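Local coordinates for protein transcriptional activator ToxR (Vibrio vulnificus, PDB 6UTC) that activates transcription from the membrane, its periplasmic domain probably acting as a sensor that interacts with ToxS and bile salts, at residues N23-L28 against S58-V63; L28-H33 against I64-Q69; Q72-Y77 against N87-I92. All coordinates share one frame; numbering follows the deposited sequence.

Interaction 1. Residues N23-L28 against S58-V63; sequences NGVEVL and SAPVKV
The pyrrolidine ring of Pro60 turns its CG to Val25, whose CG2 lies 3.9 Å from it. The same methyl rests against the Pro60 carbonyl, and the ring is also touched by Tyr50 of helix 40-52, by Tyr77 and by His79. Val25 has CG1 anti to its own backbone N (chi1 -179°), which carries that methyl on to the backbone of Lys62 while CG2 stays with the proline. Further along, Val27 and Val63 lie side by side and point the same way, Val27 CG2 to Val63 CG1 being 3.6 Å; Ile43 and Val47 of helix 40-52 cover this valine face. The opposite face carries Glu26 and Lys62, which meet through their CB atoms while their charged ends stay apart. Lys62 also lays its aliphatic chain across Leu28, with CD 3.7 Å from Leu28 CD1.

Backbone bonds run through Glu26 in both directions: its N donates to Val61 O (3.1 Å) and its O accepts from Val63 N (2.8 Å). Leu28 N then reaches Val63 O at 2.9 Å, carrying the parallel ladder onward. Before the ladder begins, where the chains part, a water bridges them by donating to Pro60 O (2.7 Å) and, weakly, to Gly24 O. On the far edge of the second strand Val61 and Lys62 both face Ile78, a classic beta bulge. Two adjacent parallel strands with a helix between them in sequence make this the pairing of a beta-alpha-beta crossover: strand 25-30, helix 40-52, strand 62-67.

Interaction 2. Residues L28-H33 against I64-Q69; sequences LTPLNH and IATGGQ
Thr29 OG1 donates to Ala65 O over 2.8 Å, with the hydroxyl almost in line with the carbonyl. Parallel pairing would bring the next backbone N-H of the first strand to this oxygen, but that residue is Pro30, which has none; the threonine hydroxyl supplies the proton instead. OG1 can do so because it stands anti to the Thr29 backbone N (chi1 -167°), swung over to the neighbouring strand. The last regular rung comes just before it, Ala65 N to Leu28 O at 2.8 Å.

Beyond Pro30 the chain makes a type I turn, closed by His33 N bonding to Pro30 O, and so brings the imidazole back over the second strand. There Gly67 N donates to His33 NE2 (2.9 Å), bent to 142° at the hydrogen and with the donor 22° out of the ring plane. Since NE2 accepts, the ring is probably neutral. The carbonyl of Gly67 is held as well: the Gln69 amide folds back, bent at chi2, and its NE2 gives a nearly straight bond to Gly67 O (3.0 Å).

Around these bonds the packing is modest. Thr66 CG2 lies against Pro30 CD (3.7 Å), and Thr66 CB sits near the imidazole, the two side chains crossing at about a right angle. On the face shared by Leu28 and Ile64, Ile64 CD1 meets both CB and CD1 of Leu28, each at 3.8 Å.

Strand 16-22 flanks the pair through Phe16, Arg17 and Leu19, and strand 72-78 lies along the far edge of 64-67. Leu36, in the loop leading to helix 40-52, covers Thr29 and Ala65.

Interaction 3. Residues Q72-Y77 against N87-I92; sequences QLILNY and NVTLRI
Strands 72-78 and 88-93 form an antiparallel beta hairpin in which Leu73, Leu75 and Tyr77 are the hydrogen-bonded positions, opposite Ile92, Leu90 and Val88. Leu75 is gripped evenly, its N to Leu90 O at 2.9 Å and Leu90 N to its O at 2.8 Å. Toward the turn the ladder slackens: Tyr77 N reaches Val88 O at 2.8 Å, but the return bond from Val88 N to Tyr77 O stretches to 3.2 Å.

The side chains of these three pairs share one face. Ile92 places CG1 between its backbone N and carbonyl carbon (chi1 65°), alongside Leu73 CB (3.8 Å), and CD1 goes on to touch Leu73 CD2 and Leu75 CD1. Leu90 CD1 comes obliquely to Tyr77 CE2 at 3.6 Å. This is the face the sheet turns to helix 40-52, where Tyr77 stacks on Tyr50 and touches Cys46, disulfide-bonded to Cys103; Ile92 packs on helix 99-102, near the C-terminus.

Ile74, Asn76, Thr89 and Arg91 occupy the other face. Ile74 splits its branches, CG2 to Thr89 CG2 (3.5 Å) and CD1 to Arg91 CG (3.6 Å). Gln72, extended, brings OE1 beside CB of Arg91. Thr89 OG1 is turned to Asn76 OD1 as a donor, though the modelled separation is doubtfully short.

How the interactions relate
Interactions 1 and 2 are successive lengths of the same parallel pair, strands 25-30 and 62-67, and share Leu28. Interaction 3 is the antiparallel hairpin on the other side of strand 62-67. Strands 62-67 and 72-78 join the two halves of the sheet: Val63 packs on Leu75 and Tyr77, and Ile64 N probably bonds to Asn76 O. All three contacts are partly buried, each combining core and surface. The valines of interaction 1 and Leu73, Tyr77 and Val88 of interaction 3 pack against helix 40-52, and Ile92 against helix 99-102, whereas interaction 2, where the strands splay apart, relies more on side-chain-to-backbone hydrogen bonds. Interaction 3 buries the most surface.

Interaction 1. Residues N23-L28 against S58-V63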
loop_
_atom_site.group_PDB
_atom_site.type_symbol
_atom_site.label_atom_id
_atom_site.label_comp_id
_atom_site.label_asym_id
_atom_site.label_seq_id
_atom_site.Cartn_x
_atom_site.Cartn_y
_atom_site.Cartn_z
ATOM N N ASN A 23 2.839 -1.976 10.766
ATOM C CA ASN A 23 2.047 -3.001 11.453
ATOM C C ASN A 23 2.170 -4.370 10.784
ATOM O O ASN A 23 1.179 -5.065 10.540
ATOM C CB ASN A 23 0.586 -2.573 11.590
ATOM C CG ASN A 23 0.413 -1.424 12.559
ATOM O OD1 ASN A 23 1.098 -1.358 13.579
ATOM N ND2 ASN A 23 -0.494 -0.512 12.243
ATOM N N GLY A 24 3.406 -4.748 10.466
ATOM C CA GLY A 24 3.682 -6.038 9.867
ATOM C C GLY A 24 3.605 -6.080 8.355
ATOM O O GLY A 24 3.969 -7.106 7.761
ATOM N N VAL A 25 3.123 -5.020 7.714
ATOM C CA VAL A 25 3.037 -4.943 6.262
ATOM C C VAL A 25 4.262 -4.181 5.776
ATOM O O VAL A 25 4.503 -3.042 6.198
ATOM C CB VAL A 25 1.742 -4.248 5.809
ATOM C CG1 VAL A 25 1.676 -4.194 4.283
ATOM C CG2 VAL A 25 0.517 -4.962 6.378
ATOM N N GLU A 26 5.049 -4.804 4.902
ATOM C CA GLU A 26 6.203 -4.123 4.326
ATOM C C GLU A 26 5.711 -3.170 3.256
ATOM O O GLU A 26 5.140 -3.612 2.256
ATOM C CB GLU A 26 7.133 -5.134 3.669
ATOM C CG GLU A 26 7.762 -6.113 4.610
ATOM C CD GLU A 26 8.654 -7.084 3.870
ATOM O OE1 GLU A 26 9.666 -6.632 3.293
ATOM O OE2 GLU A 26 8.332 -8.287 3.842
ATOM N N VAL A 27 5.952 -1.877 3.436
ATOM C CA VAL A 27 5.677 -0.899 2.391
ATOM C C VAL A 27 6.954 -0.744 1.583
ATOM O O VAL A 27 7.953 -0.235 2.087
ATOM C CB VAL A 27 5.206 0.439 2.966
ATOM C CG1 VAL A 27 4.935 1.419 1.834
ATOM C CG2 VAL A 27 3.966 0.231 3.828
ATOM N N LEU A 28 6.907 -1.180 0.334
ATOM C CA LEU A 28 8.072 -1.286 -0.531
ATOM C C LEU A 28 7.900 -0.402 -1.751
ATOM O O LEU A 28 6.776 -0.101 -2.159
ATOM C CB LEU A 28 8.228 -2.719 -1.035
ATOM C CG LEU A 28 8.394 -3.800 0.023
ATOM C CD1 LEU A 28 8.234 -5.172 -0.621
ATOM C CD2 LEU A 28 9.754 -3.672 0.684
ATOM N N SER A 58 -5.103 -13.674 6.061
ATOM C CA SER A 58 -5.434 -12.817 4.931
ATOM C C SER A 58 -4.786 -11.439 4.996
ATOM O O SER A 58 -5.001 -10.634 4.088
ATOM C CB SER A 58 -6.951 -12.676 4.787
ATOM O OG SER A 58 -7.520 -13.882 4.309
ATOM N N ALA A 59 -4.017 -11.141 6.036
ATOM C CA ALA A 59 -3.325 -9.860 6.078
ATOM C C ALA A 59 -2.324 -9.803 4.929
ATOM O O ALA A 59 -1.686 -10.812 4.610
ATOM C CB ALA A 59 -2.578 -9.693 7.398
ATOM N N PRO A 60 -2.173 -8.659 4.269
ATOM C CA PRO A 60 -1.198 -8.591 3.183
ATOM C C PRO A 60 0.202 -8.692 3.752
ATOM O O PRO A 60 0.473 -8.264 4.879
ATOM C CB PRO A 60 -1.447 -7.206 2.575
ATOM C CG PRO A 60 -1.952 -6.403 3.730
ATOM C CD PRO A 60 -2.822 -7.357 4.505
ATOM N N VAL A 61 1.088 -9.300 2.963
ATOM C CA VAL A 61 2.505 -9.371 3.303
ATOM C C VAL A 61 3.166 -8.026 3.049
ATOM O O VAL A 61 3.962 -7.528 3.858
ATOM C CB VAL A 61 3.182 -10.485 2.475
ATOM C CG1 VAL A 61 4.678 -10.544 2.778
ATOM C CG2 VAL A 61 2.514 -11.841 2.707
ATOM N N LYS A 62 2.840 -7.413 1.923
ATOM C CA LYS A 62 3.524 -6.212 1.504
ATOM C C LYS A 62 2.576 -5.393 0.667
ATOM O O LYS A 62 1.549 -5.881 0.179
ATOM C CB LYS A 62 4.802 -6.528 0.727
ATOM C CG LYS A 62 4.613 -7.428 -0.446
ATOM C CD LYS A 62 5.948 -8.087 -0.786
ATOM C CE LYS A 62 5.799 -9.175 -1.828
ATOM N NZ LYS A 62 7.102 -9.873 -2.018
ATOM N N VAL A 63 2.930 -4.127 0.533
ATOM C CA VAL A 63 2.252 -3.206 -0.361
ATOM C C VAL A 63 3.328 -2.470 -1.141
ATOM O O VAL A 63 4.292 -1.954 -0.553
ATOM C CB VAL A 63 1.266 -2.261 0.365
ATOM C CG1 VAL A 63 1.953 -1.362 1.358
ATOM C CG2 VAL A 63 0.453 -1.452 -0.641
HETATM O O HOH W 1 1.425 -8.713 7.349
HETATM O O HOH W 2 5.470 -8.893 5.751
#

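Interaction 2. Residues L28-H33 against I64-Q69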
loop_
_atom_site.group_PDB
_atom_site.type_symbol
_atom_site.label_atom_id
_atom_site.label_comp_id
_atom_site.label_asym_id
_atom_site.label_seq_id
_atom_site.Cartn_x
_atom_site.Cartn_y
_atom_site.Cartn_z
ATOM N N LEU A 28 6.907 -1.180 0.334
ATOM C CA LEU A 28 8.072 -1.286 -0.531
ATOM C C LEU A 28 7.900 -0.402 -1.751
ATOM O O LEU A 28 6.776 -0.101 -2.159
ATOM C CB LEU A 28 8.228 -2.719 -1.035
ATOM C CG LEU A 28 8.394 -3.800 0.023
ATOM C CD1 LEU A 28 8.234 -5.172 -0.621
ATOM C CD2 LEU A 28 9.754 -3.672 0.684
ATOM N N THR A 29 9.023 0.005 -2.335
ATOM C CA THR A 29 9.004 0.693 -3.618
ATOM C C THR A 29 10.219 0.218 -4.398
ATOM O O THR A 29 11.204 -0.211 -3.789
ATOM C CB THR A 29 8.984 2.225 -3.435
ATOM O OG1 THR A 29 8.668 2.869 -4.671
ATOM C CG2 THR A 29 10.303 2.769 -2.939
ATOM N N PRO A 30 10.178 0.237 -5.729
ATOM C CA PRO A 30 11.367 -0.162 -6.487
ATOM C C PRO A 30 12.590 0.637 -6.047
ATOM O O PRO A 30 12.494 1.807 -5.668
ATOM C CB PRO A 30 10.976 0.132 -7.942
ATOM C CG PRO A 30 9.485 -0.021 -7.946
ATOM C CD PRO A 30 9.048 0.563 -6.620
ATOM N N LEU A 31 13.754 -0.022 -6.103
ATOM C CA LEU A 31 14.996 0.514 -5.543
ATOM C C LEU A 31 15.216 1.971 -5.907
ATOM O O LEU A 31 15.511 2.808 -5.045
ATOM C CB LEU A 31 16.185 -0.308 -6.041
ATOM C CG LEU A 31 17.555 0.235 -5.630
ATOM C CD1 LEU A 31 17.724 0.174 -4.118
ATOM C CD2 LEU A 31 18.652 -0.554 -6.325
ATOM N N ASN A 32 15.097 2.292 -7.188
ATOM C CA ASN A 32 15.413 3.632 -7.638
ATOM C C ASN A 32 14.186 4.488 -7.907
ATOM O O ASN A 32 14.308 5.555 -8.520
ATOM C CB ASN A 32 16.360 3.577 -8.833
ATOM C CG ASN A 32 17.746 3.119 -8.429
ATOM O OD1 ASN A 32 18.340 3.690 -7.523
ATOM N ND2 ASN A 32 18.226 2.066 -9.048
ATOM N N HIS A 33 13.015 4.063 -7.443
ATOM C CA HIS A 33 11.838 4.894 -7.587
ATOM C C HIS A 33 12.064 6.236 -6.888
ATOM O O HIS A 33 12.725 6.301 -5.854
ATOM C CB HIS A 33 10.643 4.175 -6.967
ATOM C CG HIS A 33 9.335 4.805 -7.297
ATOM N ND1 HIS A 33 8.846 5.911 -6.634
ATOM C CD2 HIS A 33 8.407 4.481 -8.229
ATOM C CE1 HIS A 33 7.682 6.255 -7.157
ATOM N NE2 HIS A 33 7.391 5.401 -8.127
ATOM N N ILE A 64 3.217 -2.500 -2.460
ATOM C CA ILE A 64 4.178 -1.846 -3.337
ATOM C C ILE A 64 3.598 -0.496 -3.711
ATOM O O ILE A 64 2.513 -0.420 -4.304
ATOM C CB ILE A 64 4.450 -2.665 -4.606
ATOM C CG1 ILE A 64 4.649 -4.148 -4.279
ATOM C CG2 ILE A 64 5.625 -2.048 -5.397
ATOM C CD1 ILE A 64 5.778 -4.435 -3.379
ATOM N N ALA A 65 4.321 0.562 -3.387
ATOM C CA ALA A 65 3.901 1.926 -3.673
ATOM C C ALA A 65 4.703 2.465 -4.851
ATOM O O ALA A 65 5.936 2.430 -4.828
ATOM C CB ALA A 65 4.142 2.802 -2.449
ATOM N N THR A 66 4.003 2.966 -5.874
ATOM C CA THR A 66 4.646 3.566 -7.036
ATOM C C THR A 66 3.842 4.767 -7.517
ATOM O O THR A 66 2.688 4.981 -7.131
ATOM C CB THR A 66 4.790 2.580 -8.196
ATOM O OG1 THR A 66 3.497 2.124 -8.589
ATOM C CG2 THR A 66 5.659 1.396 -7.818
ATOM N N GLY A 67 4.467 5.560 -8.380
ATOM C CA GLY A 67 3.821 6.773 -8.874
ATOM C C GLY A 67 4.020 7.903 -7.900
ATOM O O GLY A 67 5.134 8.130 -7.423
ATOM N N GLY A 68 2.953 8.645 -7.612
ATOM C CA GLY A 68 3.022 9.643 -6.564
ATOM C C GLY A 68 3.770 10.906 -6.903
ATOM O O GLY A 68 3.959 11.753 -6.028
ATOM N N GLN A 69 4.217 11.070 -8.144
ATOM C CA GLN A 69 4.934 12.295 -8.478
ATOM C C GLN A 69 3.971 13.412 -8.843
ATOM O O GLN A 69 4.303 14.594 -8.667
ATOM C CB GLN A 69 5.994 12.001 -9.539
ATOM C CG GLN A 69 6.859 10.795 -9.135
ATOM C CD GLN A 69 7.556 10.987 -7.792
ATOM O OE1 GLN A 69 8.413 11.848 -7.658
ATOM N NE2 GLN A 69 7.190 10.186 -6.798
#

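Interaction 3. Residues Q72-Y77 against N87-I92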
loop_
_atom_site.group_PDB
_atom_site.type_symbol
_atom_site.label_atom_id
_atom_site.label_comp_id
_atom_site.label_asym_id
_atom_site.label_seq_id
_atom_site.Cartn_x
_atom_site.Cartn_y
_atom_site.Cartn_z
ATOM N N GLN A 72 -1.531 11.255 -7.857
ATOM C CA GLN A 72 -2.033 9.887 -7.800
ATOM C C GLN A 72 -0.916 8.928 -7.411
ATOM O O GLN A 72 0.189 8.995 -7.965
ATOM C CB GLN A 72 -2.629 9.462 -9.141
ATOM C CG GLN A 72 -3.404 8.166 -9.067
ATOM C CD GLN A 72 -4.368 7.980 -10.232
ATOM O OE1 GLN A 72 -4.899 6.888 -10.438
ATOM N NE2 GLN A 72 -4.591 9.043 -11.002
ATOM N N LEU A 73 -1.214 8.038 -6.471
ATOM C CA LEU A 73 -0.308 6.992 -6.017
ATOM C C LEU A 73 -0.950 5.632 -6.261
ATOM O O LEU A 73 -2.156 5.465 -6.054
ATOM C CB LEU A 73 -0.039 7.164 -4.518
ATOM C CG LEU A 73 0.982 6.194 -3.905
ATOM C CD1 LEU A 73 2.400 6.642 -4.261
ATOM C CD2 LEU A 73 0.834 6.089 -2.399
ATOM N N ILE A 74 -0.149 4.667 -6.714
ATOM C CA ILE A 74 -0.585 3.290 -6.900
ATOM C C ILE A 74 -0.096 2.467 -5.719
ATOM O O ILE A 74 1.092 2.518 -5.368
ATOM C CB ILE A 74 -0.038 2.717 -8.216
ATOM C CG1 ILE A 74 -0.305 3.675 -9.381
ATOM C CG2 ILE A 74 -0.621 1.342 -8.472
ATOM C CD1 ILE A 74 -1.768 4.021 -9.560
ATOM N N LEU A 75 -1.000 1.713 -5.094
ATOM C CA LEU A 75 -0.635 0.771 -4.040
ATOM C C LEU A 75 -1.064 -0.625 -4.461
ATOM O O LEU A 75 -2.243 -0.853 -4.752
ATOM C CB LEU A 75 -1.321 1.135 -2.724
ATOM C CG LEU A 75 -0.868 2.447 -2.097
ATOM C CD1 LEU A 75 -1.739 2.811 -0.901
ATOM C CD2 LEU A 75 0.589 2.376 -1.686
ATOM N N ASN A 76 -0.120 -1.549 -4.492
ATOM C CA ASN A 76 -0.395 -2.934 -4.851
ATOM C C ASN A 76 -0.236 -3.787 -3.598
ATOM O O ASN A 76 0.887 -3.988 -3.116
ATOM C CB ASN A 76 0.533 -3.386 -5.975
ATOM C CG ASN A 76 -0.047 -3.092 -7.349
ATOM O OD1 ASN A 76 -0.957 -3.788 -7.804
ATOM N ND2 ASN A 76 0.435 -2.054 -7.990
ATOM N N TYR A 77 -1.358 -4.262 -3.069
ATOM C CA TYR A 77 -1.356 -5.127 -1.895
ATOM C C TYR A 77 -1.137 -6.564 -2.325
ATOM O O TYR A 77 -1.888 -7.089 -3.161
ATOM C CB TYR A 77 -2.692 -5.005 -1.175
ATOM C CG TYR A 77 -2.807 -3.754 -0.343
ATOM C CD1 TYR A 77 -2.336 -3.730 0.954
ATOM C CD2 TYR A 77 -3.369 -2.599 -0.863
ATOM C CE1 TYR A 77 -2.426 -2.591 1.731
ATOM C CE2 TYR A 77 -3.466 -1.447 -0.091
ATOM C CZ TYR A 77 -2.998 -1.464 1.205
ATOM O OH TYR A 77 -3.088 -0.322 1.980
ATOM N N ASN A 87 -5.252 -10.128 -3.749
ATOM C CA ASN A 87 -4.321 -9.098 -4.198
ATOM C C ASN A 87 -5.079 -8.011 -4.940
ATOM O O ASN A 87 -5.950 -8.298 -5.768
ATOM C CB ASN A 87 -3.305 -9.680 -5.173
ATOM C CG ASN A 87 -2.354 -10.651 -4.524
ATOM O OD1 ASN A 87 -2.317 -10.776 -3.307
ATOM N ND2 ASN A 87 -1.568 -11.336 -5.337
ATOM N N VAL A 88 -4.713 -6.755 -4.687
ATOM C CA VAL A 88 -5.389 -5.646 -5.345
ATOM C C VAL A 88 -4.417 -4.528 -5.667
ATOM O O VAL A 88 -3.455 -4.268 -4.931
ATOM C CB VAL A 88 -6.564 -5.069 -4.538
ATOM C CG1 VAL A 88 -7.699 -6.045 -4.459
ATOM C CG2 VAL A 88 -6.098 -4.661 -3.169
ATOM N N THR A 89 -4.682 -3.874 -6.789
ATOM C CA THR A 89 -4.106 -2.583 -7.111
ATOM C C THR A 89 -5.129 -1.513 -6.772
ATOM O O THR A 89 -6.266 -1.560 -7.262
ATOM C CB THR A 89 -3.788 -2.496 -8.597
ATOM O OG1 THR A 89 -2.944 -3.578 -8.974
ATOM C CG2 THR A 89 -3.062 -1.197 -8.889
ATOM N N LEU A 90 -4.726 -0.552 -5.947
ATOM C CA LEU A 90 -5.565 0.573 -5.569
ATOM C C LEU A 90 -4.882 1.863 -5.996
ATOM O O LEU A 90 -3.658 1.930 -6.101
ATOM C CB LEU A 90 -5.769 0.618 -4.047
ATOM C CG LEU A 90 -6.280 -0.634 -3.327
ATOM C CD1 LEU A 90 -6.420 -0.357 -1.846
ATOM C CD2 LEU A 90 -7.597 -1.095 -3.927
ATOM N N ARG A 91 -5.679 2.896 -6.227
ATOM C CA ARG A 91 -5.181 4.208 -6.606
ATOM C C ARG A 91 -5.722 5.221 -5.611
ATOM O O ARG A 91 -6.930 5.259 -5.348
ATOM C CB ARG A 91 -5.625 4.562 -8.023
ATOM C CG ARG A 91 -5.286 3.470 -9.036
ATOM C CD ARG A 91 -6.534 2.872 -9.672
ATOM N NE ARG A 91 -6.343 1.478 -10.079
ATOM C CZ ARG A 91 -5.614 1.096 -11.123
ATOM N NH1 ARG A 91 -4.993 2.003 -11.867
ATOM N NH2 ARG A 91 -5.503 -0.192 -11.424
ATOM N N ILE A 92 -4.838 6.019 -5.033
ATOM C CA ILE A 92 -5.266 7.048 -4.102
ATOM C C ILE A 92 -4.789 8.399 -4.605
ATOM O O ILE A 92 -3.768 8.511 -5.286
ATOM C CB ILE A 92 -4.817 6.786 -2.647
ATOM C CG1 ILE A 92 -3.296 6.833 -2.534
ATOM C CG2 ILE A 92 -5.358 5.440 -2.152
ATOM C CD1 ILE A 92 -2.806 6.727 -1.108
#